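Local coordinates for protein GTP pyrophosphokinase (PDB 2BE3) that probably transfers pyrophosphate from ATP to GTP or GDP to make the alarmone (p)ppGpp, at residues T147-E157 with L176-D187. Sequence-based numbering, arbitrary orientation.
Sequences TLAMNFWATIE and LEITARIAHQLD
W153 and A180 meet at the centre of an antiparallel helical hairpin of this RelA/SpoT-family protein: helix 148-164 follows strand 137-147 directly, and helix 170-191 folds back along it. The axes of the short segments approach to 9.1 Å, their N-to-C directions 167° apart. The chi1 of W153 (-173°) turns its ring away from the backbone N and toward helix 170-191. A180 CB lies over one face of the indole, a CH-pi contact 3.9 Å from the centroid of the W153 five-membered ring, while E157 CB of its own helix lies over the rim of the opposite face. The pyrrole edge faces the other backbone: W153 NE1 donates to L176 O at 2.9 Å, in the carbonyl plane on a lone pair, and shares that oxygen with A180 N. About one turn away the helices draw close through small residues, A149 CB standing 4.2 Å from A183 CB. D187 meets the N-terminus of helix 148-164. T147 caps that end by accepting from M150 N, and its hydroxyl donates to D187, whose carboxylate is also salt-bridged to R120. A water joins D187 OD1 to A149 N, while T147 OG1 approaches D187 OD2 from the syn side at 2.7 Å, 27° out of the carboxylate plane.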
loop_
_atom_site.group_PDB
_atom_site.type_symbol
_atom_site.label_atom_id
_atom_site.label_comp_id
_atom_site.label_asym_id
_atom_site.label_seq_id
_atom_site.Cartn_x
_atom_site.Cartn_y
_atom_site.Cartn_z
ATOM N N THR A 147 15.438 11.904 14.238
ATOM C CA THR A 147 15.722 13.181 13.631
ATOM C C THR A 147 16.807 12.983 12.564
ATOM O O THR A 147 17.455 11.914 12.473
ATOM C CB THR A 147 16.159 14.263 14.643
ATOM O OG1 THR A 147 17.330 13.833 15.355
ATOM C CG2 THR A 147 15.025 14.591 15.612
ATOM N N LEU A 148 17.002 14.002 11.754
ATOM C CA LEU A 148 18.027 13.923 10.727
ATOM C C LEU A 148 19.396 13.808 11.371
ATOM O O LEU A 148 20.224 13.067 10.887
ATOM C CB LEU A 148 17.912 15.113 9.751
ATOM C CG LEU A 148 16.758 14.888 8.741
ATOM C CD1 LEU A 148 17.016 13.632 7.905
ATOM C CD2 LEU A 148 15.386 14.721 9.405
ATOM N N ALA A 149 19.625 14.503 12.483
ATOM C CA ALA A 149 20.917 14.402 13.158
ATOM C C ALA A 149 21.139 12.982 13.800
ATOM O O ALA A 149 22.260 12.416 13.692
ATOM C CB ALA A 149 21.075 15.509 14.168
HETATM N N MSE A 150 20.094 12.425 14.433
HETATM C CA MSE A 150 20.109 11.033 14.880
HETATM C C MSE A 150 20.383 10.064 13.734
HETATM O O MSE A 150 21.247 9.220 13.840
HETATM C CB MSE A 150 18.804 10.612 15.581
HETATM C CG MSE A 150 18.488 11.284 16.880
HETATM SE SE MSE A 150 16.700 10.685 17.491
HETATM C CE MSE A 150 16.189 12.192 18.731
ATOM N N ASN A 151 19.656 10.194 12.633
ATOM C CA ASN A 151 19.901 9.370 11.460
ATOM C C ASN A 151 21.317 9.474 10.862
ATOM O O ASN A 151 21.917 8.470 10.486
ATOM C CB ASN A 151 18.839 9.624 10.408
ATOM C CG ASN A 151 18.857 8.571 9.319
ATOM O OD1 ASN A 151 19.204 8.865 8.163
ATOM N ND2 ASN A 151 18.488 7.341 9.667
ATOM N N PHE A 152 21.838 10.685 10.770
ATOM C CA PHE A 152 23.187 10.926 10.275
ATOM C C PHE A 152 24.209 10.210 11.177
ATOM O O PHE A 152 25.090 9.517 10.697
ATOM C CB PHE A 152 23.440 12.422 10.267
ATOM C CG PHE A 152 24.827 12.823 9.872
ATOM C CD1 PHE A 152 25.327 12.543 8.599
ATOM C CD2 PHE A 152 25.634 13.539 10.754
ATOM C CE1 PHE A 152 26.609 12.956 8.216
ATOM C CE2 PHE A 152 26.926 13.964 10.354
ATOM C CZ PHE A 152 27.396 13.658 9.087
ATOM N N TRP A 153 24.074 10.325 12.487
ATOM C CA TRP A 153 25.060 9.708 13.348
ATOM C C TRP A 153 24.928 8.178 13.343
ATOM O O TRP A 153 25.934 7.475 13.245
ATOM C CB TRP A 153 24.985 10.268 14.772
ATOM C CG TRP A 153 26.092 9.762 15.622
ATOM C CD1 TRP A 153 27.320 10.337 15.795
ATOM C CD2 TRP A 153 26.099 8.555 16.386
ATOM N NE1 TRP A 153 28.086 9.571 16.632
ATOM C CE2 TRP A 153 27.362 8.470 17.018
ATOM C CE3 TRP A 153 25.170 7.519 16.581
ATOM C CZ2 TRP A 153 27.717 7.405 17.852
ATOM C CZ3 TRP A 153 25.522 6.452 17.425
ATOM C CH2 TRP A 153 26.789 6.404 18.032
ATOM N N ALA A 154 23.693 7.683 13.448
ATOM C CA ALA A 154 23.430 6.238 13.532
ATOM C C ALA A 154 23.835 5.473 12.295
ATOM O O ALA A 154 24.451 4.431 12.422
ATOM C CB ALA A 154 21.971 5.955 13.853
ATOM N N THR A 155 23.505 5.975 11.100
ATOM C CA THR A 155 23.785 5.233 9.880
ATOM C C THR A 155 25.290 5.135 9.747
ATOM O O THR A 155 25.793 4.124 9.323
ATOM C CB THR A 155 23.195 5.881 8.566
ATOM O OG1 THR A 155 23.711 7.169 8.457
ATOM C CG2 THR A 155 21.690 6.015 8.577
ATOM N N ILE A 156 26.006 6.189 10.116
ATOM C CA ILE A 156 27.476 6.196 10.083
ATOM C C ILE A 156 28.111 5.269 11.143
ATOM O O ILE A 156 29.088 4.593 10.851
ATOM C CB ILE A 156 27.999 7.636 10.203
ATOM C CG1 ILE A 156 27.929 8.318 8.840
ATOM C CG2 ILE A 156 29.410 7.718 10.821
ATOM C CD1 ILE A 156 28.263 9.795 8.925
ATOM N N GLU A 157 27.559 5.240 12.354
ATOM C CA GLU A 157 28.075 4.384 13.419
ATOM C C GLU A 157 27.893 2.902 13.046
ATOM O O GLU A 157 28.793 2.099 13.214
ATOM C CB GLU A 157 27.438 4.748 14.767
ATOM C CG GLU A 157 28.223 4.302 15.958
ATOM C CD GLU A 157 27.755 2.973 16.560
ATOM O OE1 GLU A 157 26.740 2.393 16.078
ATOM O OE2 GLU A 157 28.409 2.505 17.551
ATOM N N LEU A 176 33.429 9.511 16.870
ATOM C CA LEU A 176 32.088 9.021 17.153
ATOM C C LEU A 176 31.480 9.666 18.401
ATOM O O LEU A 176 30.310 10.023 18.416
ATOM C CB LEU A 176 32.067 7.494 17.256
ATOM C CG LEU A 176 32.112 6.738 15.915
ATOM C CD1 LEU A 176 31.951 5.221 16.106
ATOM C CD2 LEU A 176 31.065 7.274 14.938
ATOM N N GLU A 177 32.292 9.857 19.428
ATOM C CA GLU A 177 31.802 10.398 20.691
ATOM C C GLU A 177 31.577 11.894 20.599
ATOM O O GLU A 177 30.559 12.375 21.101
ATOM C CB GLU A 177 32.740 10.048 21.840
ATOM C CG GLU A 177 32.724 8.546 22.135
ATOM C CD GLU A 177 33.790 8.114 23.126
ATOM O OE1 GLU A 177 34.688 8.940 23.441
ATOM O OE2 GLU A 177 33.732 6.942 23.591
ATOM N N ILE A 178 32.486 12.633 19.953
ATOM C CA ILE A 178 32.221 14.053 19.819
ATOM C C ILE A 178 31.031 14.356 18.901
ATOM O O ILE A 178 30.197 15.210 19.250
ATOM C CB ILE A 178 33.497 15.004 19.649
ATOM C CG1 ILE A 178 33.230 16.167 18.703
ATOM C CG2 ILE A 178 34.749 14.285 19.202
ATOM C CD1 ILE A 178 33.726 17.506 19.312
ATOM N N THR A 179 30.926 13.643 17.769
ATOM C CA THR A 179 29.788 13.816 16.876
ATOM C C THR A 179 28.477 13.430 17.559
ATOM O O THR A 179 27.489 14.128 17.388
ATOM C CB THR A 179 29.949 13.104 15.491
ATOM O OG1 THR A 179 30.185 11.696 15.671
ATOM C CG2 THR A 179 31.105 13.718 14.717
ATOM N N ALA A 180 28.470 12.367 18.369
ATOM C CA ALA A 180 27.252 12.000 19.122
ATOM C C ALA A 180 26.810 13.114 20.056
ATOM O O ALA A 180 25.627 13.392 20.131
ATOM C CB ALA A 180 27.398 10.653 19.894
ATOM N N ARG A 181 27.760 13.733 20.763
ATOM C CA ARG A 181 27.515 14.922 21.585
ATOM C C ARG A 181 27.040 16.121 20.731
ATOM O O ARG A 181 26.009 16.731 21.040
ATOM C CB ARG A 181 28.764 15.302 22.406
ATOM C CG ARG A 181 29.150 14.245 23.440
ATOM C CD ARG A 181 30.172 14.727 24.522
ATOM N NE ARG A 181 31.318 15.491 23.987
ATOM C CZ ARG A 181 32.554 15.013 23.773
ATOM N NH1 ARG A 181 32.868 13.735 24.017
ATOM N NH2 ARG A 181 33.488 15.829 23.302
ATOM N N ILE A 182 27.779 16.454 19.669
ATOM C CA ILE A 182 27.363 17.537 18.778
ATOM C C ILE A 182 25.949 17.336 18.207
ATOM O O ILE A 182 25.173 18.288 18.177
ATOM C CB ILE A 182 28.356 17.780 17.622
ATOM C CG1 ILE A 182 29.698 18.278 18.138
ATOM C CG2 ILE A 182 27.825 18.836 16.680
ATOM C CD1 ILE A 182 30.804 18.185 17.092
ATOM N N ALA A 183 25.617 16.113 17.779
ATOM C CA ALA A 183 24.310 15.821 17.190
ATOM C C ALA A 183 23.147 15.956 18.194
ATOM O O ALA A 183 22.083 16.479 17.871
ATOM C CB ALA A 183 24.304 14.435 16.620
ATOM N N HIS A 184 23.341 15.442 19.395
ATOM C CA HIS A 184 22.400 15.638 20.490
ATOM C C HIS A 184 22.207 17.118 20.798
ATOM O O HIS A 184 21.072 17.599 20.947
ATOM C CB HIS A 184 22.926 14.924 21.731
ATOM C CG HIS A 184 22.046 15.077 22.922
ATOM N ND1 HIS A 184 22.310 15.982 23.929
ATOM C CD2 HIS A 184 20.899 14.454 23.267
ATOM C CE1 HIS A 184 21.375 15.890 24.857
ATOM N NE2 HIS A 184 20.511 14.968 24.479
ATOM N N GLN A 185 23.330 17.834 20.864
ATOM C CA GLN A 185 23.330 19.250 21.123
ATOM C C GLN A 185 22.608 20.033 20.028
ATOM O O GLN A 185 21.893 21.007 20.320
ATOM C CB GLN A 185 24.761 19.748 21.324
ATOM C CG GLN A 185 24.873 21.011 22.193
ATOM C CD GLN A 185 26.070 21.895 21.805
ATOM O OE1 GLN A 185 26.208 23.032 22.291
ATOM N NE2 GLN A 185 26.932 21.381 20.912
ATOM N N LEU A 186 22.760 19.591 18.777
ATOM C CA LEU A 186 22.022 20.198 17.676
ATOM C C LEU A 186 20.518 20.086 17.910
ATOM O O LEU A 186 19.808 21.083 17.804
ATOM C CB LEU A 186 22.404 19.585 16.322
ATOM C CG LEU A 186 21.724 20.194 15.090
ATOM C CD1 LEU A 186 21.896 21.709 15.027
ATOM C CD2 LEU A 186 22.247 19.547 13.802
ATOM N N ASP A 187 20.047 18.885 18.228
ATOM C CA ASP A 187 18.645 18.655 18.523
ATOM C C ASP A 187 18.164 19.328 19.810
ATOM O O ASP A 187 17.019 19.739 19.879
ATOM C CB ASP A 187 18.324 17.142 18.630
ATOM C CG ASP A 187 18.334 16.440 17.291
ATOM O OD1 ASP A 187 18.119 17.116 16.252
ATOM O OD2 ASP A 187 18.533 15.199 17.290
HETATM O O HOH W 1 18.274 16.865 13.478
#